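Local atomic coordinates of putative tetrapyrrole (Corrin/porphyrin) methylase (Bacteroides fragilis, PDB entry 3FFY), a protein that probably methylates the 2'-hydroxyl of a cytidine ribose in 16S rRNA with S-adenosylmethionine, here represented by its C-terminal half. Residues F62-R76 with D101-I113. Sequence-based numbering, arbitrary orientation. Where two conformers were deposited one is given.
Sequences FAEYFGPERQVSVSR and DPRGEIVIVLAGI
Strand 71-76 runs antiparallel to strand 106-110, their axes 4.7 Å apart, as neighbours inside the mixed five-stranded sheet of this alpha/beta domain, with strands 82-87 and 45-50 flanking the pair. Ser-73 with Val-109 and Ser-75 with Val-107 form the hydrogen-bonded pairs; in the former, Val-109 N reaches Ser-73 O at 2.8 Å in an almost straight bond. The face bearing these four residues is covered in part by helix 6-12, whose Ala-9 meets both valines and Ser-75, small enough for close cover; Ser-75 OG is hydrogen-bonded with Thr-85 OG1. The other face carries Val-72, Val-74, Ile-108 and Leu-110, of which Ile-108 and Leu-110 meet the C-terminal part of helix 55-66. Leu-110, its CG anti to the backbone N (chi1 -175°), divides its branches: CD1 packs on Arg-70 CG, and CD2 sits in the corner formed by two phenylalanine rings, making CH-pi contacts over a face of each, 3.8 Å from the Phe-66 centroid and 4.3 Å from that of Phe-62. Ile-108 CG2 lies at the edge of the Phe-62 ring, 3.9 Å from CE2, and 3.5 Å from Val-72 CG2. Gly-67, whose positive phi would jam a CB against Phe-66 O, opens a type I turn to Arg-70. The bent chain of Arg-70 lays its guanidinium between Phe-66 CB and Ile-113 N, and in its own plane NH2 donates to Ala-111 O at 2.8 Å.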
loop_
_atom_site.group_PDB
_atom_site.type_symbol
_atom_site.label_atom_id
_atom_site.label_comp_id
_atom_site.label_asym_id
_atom_site.label_seq_id
_atom_site.Cartn_x
_atom_site.Cartn_y
_atom_site.Cartn_z
ATOM N N PHE A 62 -9.302 19.809 1.698
ATOM C CA PHE A 62 -7.883 19.571 1.933
ATOM C C PHE A 62 -7.043 20.312 0.861
ATOM O O PHE A 62 -6.023 20.980 1.182
ATOM C CB PHE A 62 -7.571 18.052 1.921
ATOM C CG PHE A 62 -7.876 17.316 3.225
ATOM C CD1 PHE A 62 -8.572 17.914 4.273
ATOM C CD2 PHE A 62 -7.475 15.982 3.383
ATOM C CE1 PHE A 62 -8.813 17.226 5.429
ATOM C CE2 PHE A 62 -7.708 15.318 4.529
ATOM C CZ PHE A 62 -8.385 15.907 5.552
ATOM N N ALA A 63 -7.449 20.210 -0.415
ATOM C CA ALA A 63 -6.722 20.924 -1.488
ATOM C C ALA A 63 -6.798 22.413 -1.239
ATOM O O ALA A 63 -5.826 23.140 -1.423
ATOM C CB ALA A 63 -7.300 20.592 -2.892
ATOM N N GLU A 64 -7.964 22.895 -0.831
ATOM C CA GLU A 64 -8.088 24.339 -0.612
ATOM C C GLU A 64 -7.162 24.795 0.521
ATOM O O GLU A 64 -6.483 25.797 0.385
ATOM C CB GLU A 64 -9.530 24.716 -0.328
ATOM C CG GLU A 64 -10.469 24.458 -1.471
ATOM C CD GLU A 64 -11.898 24.729 -1.083
ATOM O OE1 GLU A 64 -12.180 24.883 0.112
ATOM O OE2 GLU A 64 -12.763 24.805 -1.948
ATOM N N TYR A 65 -7.111 24.041 1.622
ATOM C CA TYR A 65 -6.314 24.415 2.827
ATOM C C TYR A 65 -4.829 24.017 2.785
ATOM O O TYR A 65 -3.982 24.729 3.324
ATOM C CB TYR A 65 -6.926 23.787 4.098
ATOM C CG TYR A 65 -8.102 24.535 4.637
ATOM C CD1 TYR A 65 -9.365 24.391 4.080
ATOM C CD2 TYR A 65 -7.936 25.447 5.689
ATOM C CE1 TYR A 65 -10.445 25.114 4.569
ATOM C CE2 TYR A 65 -9.019 26.182 6.196
ATOM C CZ TYR A 65 -10.262 26.007 5.638
ATOM O OH TYR A 65 -11.304 26.719 6.152
ATOM N N PHE A 66 -4.513 22.881 2.184
ATOM C CA PHE A 66 -3.147 22.403 2.184
ATOM C C PHE A 66 -2.469 22.537 0.839
ATOM O O PHE A 66 -1.240 22.403 0.754
ATOM C CB PHE A 66 -3.116 20.951 2.645
ATOM C CG PHE A 66 -3.783 20.755 3.953
ATOM C CD1 PHE A 66 -3.259 21.334 5.103
ATOM C CD2 PHE A 66 -4.977 20.075 4.040
ATOM C CE1 PHE A 66 -3.907 21.192 6.320
ATOM C CE2 PHE A 66 -5.642 19.935 5.257
ATOM C CZ PHE A 66 -5.106 20.485 6.391
ATOM N N GLY A 67 -3.254 22.773 -0.216
ATOM C CA GLY A 67 -2.711 22.936 -1.567
ATOM C C GLY A 67 -2.933 21.678 -2.386
ATOM O O GLY A 67 -2.748 20.575 -1.864
ATOM N N PRO A 68 -3.329 21.817 -3.678
ATOM C CA PRO A 68 -3.666 20.604 -4.505
ATOM C C PRO A 68 -2.487 19.635 -4.745
ATOM O O PRO A 68 -2.681 18.472 -5.091
ATOM C CB PRO A 68 -4.170 21.183 -5.847
ATOM C CG PRO A 68 -3.843 22.633 -5.813
ATOM C CD PRO A 68 -3.655 23.067 -4.366
ATOM N N GLU A 69 -1.281 20.133 -4.547
ATOM C CA GLU A 69 -0.067 19.348 -4.784
ATOM C C GLU A 69 0.337 18.518 -3.547
ATOM O O GLU A 69 1.264 17.707 -3.617
ATOM C CB GLU A 69 1.105 20.260 -5.215
ATOM C CG GLU A 69 0.775 21.770 -5.360
ATOM C CD GLU A 69 0.390 22.407 -3.988
ATOM O OE1 GLU A 69 -0.765 22.820 -3.821
ATOM O OE2 GLU A 69 1.232 22.445 -3.055
ATOM N N ARG A 70 -0.350 18.696 -2.422
ATOM C CA ARG A 70 0.002 17.936 -1.211
ATOM C C ARG A 70 -0.246 16.464 -1.423
ATOM O O ARG A 70 -1.317 16.054 -1.896
ATOM C CB ARG A 70 -0.789 18.391 -0.006
ATOM C CG ARG A 70 -0.323 17.818 1.362
ATOM C CD ARG A 70 1.049 18.406 1.829
ATOM N NE ARG A 70 0.997 19.802 2.218
ATOM C CZ ARG A 70 0.601 20.282 3.409
ATOM N NH1 ARG A 70 0.593 21.598 3.598
ATOM N NH2 ARG A 70 0.204 19.489 4.406
ATOM N N GLN A 71 0.742 15.666 -1.033
ATOM C CA GLN A 71 0.643 14.227 -1.119
ATOM C C GLN A 71 -0.351 13.662 -0.126
ATOM O O GLN A 71 -0.460 14.114 1.023
ATOM C CB GLN A 71 2.022 13.572 -0.967
ATOM C CG GLN A 71 2.966 13.794 -2.140
ATOM C CD GLN A 71 2.487 13.083 -3.432
ATOM O OE1 GLN A 71 2.033 11.937 -3.391
ATOM N NE2 GLN A 71 2.622 13.751 -4.571
ATOM N N VAL A 72 -1.115 12.671 -0.611
ATOM C CA VAL A 72 -2.145 12.042 0.145
ATOM C C VAL A 72 -2.288 10.597 -0.297
ATOM O O VAL A 72 -1.872 10.216 -1.431
ATOM C CB VAL A 72 -3.473 12.778 -0.090
ATOM C CG1 VAL A 72 -3.877 12.722 -1.617
ATOM C CG2 VAL A 72 -4.593 12.294 0.867
ATOM N N SER A 73 -2.852 9.779 0.592
ATOM C CA SER A 73 -3.093 8.348 0.340
ATOM C C SER A 73 -4.471 8.060 0.914
ATOM O O SER A 73 -4.711 8.361 2.097
ATOM C CB SER A 73 -2.077 7.489 1.111
ATOM O OG SER A 73 -2.088 6.144 0.663
ATOM N N VAL A 74 -5.336 7.432 0.128
ATOM C CA VAL A 74 -6.632 7.034 0.625
ATOM C C VAL A 74 -6.711 5.511 0.525
ATOM O O VAL A 74 -6.405 4.911 -0.534
ATOM C CB VAL A 74 -7.775 7.773 -0.109
ATOM C CG1 VAL A 74 -9.138 7.101 0.218
ATOM C CG2 VAL A 74 -7.712 9.311 0.221
ATOM N N SER A 75 -7.035 4.899 1.652
ATOM C CA SER A 75 -6.972 3.470 1.782
ATOM C C SER A 75 -8.249 2.864 2.348
ATOM O O SER A 75 -8.934 3.405 3.250
ATOM C CB SER A 75 -5.802 3.027 2.691
ATOM O OG SER A 75 -4.568 3.359 2.106
ATOM N N ARG A 76 -8.497 1.668 1.856
ATOM C CA ARG A 76 -9.584 0.887 2.336
ATOM C C ARG A 76 -9.060 -0.461 2.758
ATOM O O ARG A 76 -8.287 -1.120 2.045
ATOM C CB ARG A 76 -10.603 0.773 1.217
ATOM C CG ARG A 76 -11.873 0.124 1.668
ATOM C CD ARG A 76 -12.767 -0.064 0.518
ATOM N NE ARG A 76 -13.442 -1.335 0.689
ATOM C CZ ARG A 76 -13.431 -2.321 -0.200
ATOM N NH1 ARG A 76 -12.787 -2.181 -1.361
ATOM N NH2 ARG A 76 -14.082 -3.450 0.065
ATOM N N ASP A 101 -16.890 6.931 -7.376
ATOM C CA ASP A 101 -17.253 7.087 -5.973
ATOM C C ASP A 101 -16.480 6.024 -5.184
ATOM O O ASP A 101 -16.212 4.949 -5.700
ATOM C CB ASP A 101 -18.792 6.941 -5.784
ATOM C CG ASP A 101 -19.629 7.675 -6.881
ATOM O OD1 ASP A 101 -19.205 8.721 -7.426
ATOM O OD2 ASP A 101 -20.735 7.193 -7.195
ATOM N N PRO A 102 -16.090 6.328 -3.942
ATOM C CA PRO A 102 -15.343 5.330 -3.122
ATOM C C PRO A 102 -16.192 4.319 -2.389
ATOM O O PRO A 102 -17.405 4.513 -2.255
ATOM C CB PRO A 102 -14.623 6.182 -2.081
ATOM C CG PRO A 102 -15.373 7.501 -2.073
ATOM C CD PRO A 102 -15.946 7.710 -3.434
ATOM N N ARG A 103 -15.538 3.306 -1.828
ATOM C CA ARG A 103 -16.215 2.044 -1.580
ATOM C C ARG A 103 -16.405 1.541 -0.148
ATOM O O ARG A 103 -17.008 0.479 0.067
ATOM C CB ARG A 103 -15.514 0.940 -2.382
ATOM C CG ARG A 103 -16.447 -0.225 -2.717
ATOM C CD ARG A 103 -16.286 -0.700 -4.159
ATOM N NE ARG A 103 -15.597 -1.989 -4.209
ATOM C CZ ARG A 103 -16.160 -3.167 -3.903
ATOM N NH1 ARG A 103 -15.431 -4.286 -3.985
ATOM N NH2 ARG A 103 -17.443 -3.245 -3.516
ATOM N N GLY A 104 -15.908 2.243 0.840
ATOM C CA GLY A 104 -16.190 1.799 2.179
ATOM C C GLY A 104 -15.666 2.881 3.020
ATOM O O GLY A 104 -15.176 3.868 2.489
ATOM N N GLU A 105 -15.782 2.736 4.318
ATOM C CA GLU A 105 -15.050 3.621 5.180
ATOM C C GLU A 105 -13.572 3.600 4.753
ATOM O O GLU A 105 -12.988 2.537 4.474
ATOM C CB GLU A 105 -15.187 3.235 6.656
ATOM C CG GLU A 105 -14.749 4.380 7.618
ATOM C CD GLU A 105 -15.730 5.558 7.657
ATOM O OE1 GLU A 105 -16.859 5.492 7.051
ATOM O OE2 GLU A 105 -15.342 6.569 8.308
ATOM N N ILE A 106 -12.995 4.792 4.660
ATOM C CA ILE A 106 -11.610 4.915 4.259
ATOM C C ILE A 106 -10.809 5.644 5.323
ATOM O O ILE A 106 -11.359 6.234 6.245
ATOM C CB ILE A 106 -11.470 5.592 2.873
ATOM C CG1 ILE A 106 -12.218 6.941 2.814
ATOM C CG2 ILE A 106 -12.023 4.638 1.781
ATOM C CD1 ILE A 106 -13.716 6.800 2.254
ATOM N N VAL A 107 -9.502 5.551 5.157
ATOM C CA VAL A 107 -8.512 6.242 5.934
ATOM C C VAL A 107 -7.819 7.155 4.930
ATOM O O VAL A 107 -7.486 6.743 3.788
ATOM C CB VAL A 107 -7.433 5.249 6.548
ATOM C CG1 VAL A 107 -6.391 5.996 7.405
ATOM C CG2 VAL A 107 -8.097 4.086 7.304
ATOM N N ILE A 108 -7.635 8.421 5.344
ATOM C CA ILE A 108 -6.882 9.378 4.611
ATOM C C ILE A 108 -5.586 9.632 5.361
ATOM O O ILE A 108 -5.602 9.991 6.556
ATOM C CB ILE A 108 -7.647 10.737 4.433
ATOM C CG1 ILE A 108 -9.054 10.472 3.896
ATOM C CG2 ILE A 108 -6.804 11.712 3.527
ATOM C CD1 ILE A 108 -10.035 11.714 3.905
ATOM N N VAL A 109 -4.471 9.434 4.655
ATOM C CA VAL A 109 -3.133 9.750 5.187
ATOM C C VAL A 109 -2.596 10.903 4.369
ATOM O O VAL A 109 -2.335 10.763 3.164
ATOM C CB VAL A 109 -2.177 8.548 5.132
ATOM C CG1 VAL A 109 -0.778 8.885 5.812
ATOM C CG2 VAL A 109 -2.841 7.384 5.827
ATOM N N LEU A 110 -2.503 12.062 5.023
ATOM C CA LEU A 110 -2.154 13.336 4.411
ATOM C C LEU A 110 -0.742 13.752 4.859
ATOM O O LEU A 110 -0.432 13.809 6.042
ATOM C CB LEU A 110 -3.151 14.416 4.879
ATOM C CG LEU A 110 -3.036 15.830 4.253
ATOM C CD1 LEU A 110 -3.288 15.866 2.682
ATOM C CD2 LEU A 110 -3.937 16.838 5.049
ATOM N N ALA A 111 0.084 14.067 3.887
ATOM C CA ALA A 111 1.435 14.589 4.115
ATOM C C ALA A 111 1.355 15.915 4.843
ATOM O O ALA A 111 0.452 16.746 4.591
ATOM C CB ALA A 111 2.209 14.728 2.748
ATOM N N GLY A 112 2.263 16.101 5.788
ATOM C CA GLY A 112 2.381 17.412 6.422
ATOM C C GLY A 112 3.108 18.444 5.561
ATOM O O GLY A 112 3.540 18.162 4.446
ATOM N N ILE A 113 3.293 19.634 6.120
ATOM C CA ILE A 113 4.066 20.706 5.492
ATOM C C ILE A 113 5.545 20.434 5.735
ATOM O O ILE A 113 6.298 20.325 4.763
ATOM C CB ILE A 113 3.607 22.087 6.102
ATOM C CG1 ILE A 113 3.900 23.297 5.201
ATOM C CG2 ILE A 113 4.227 22.283 7.455
ATOM C CD1 ILE A 113 3.164 24.652 5.661
#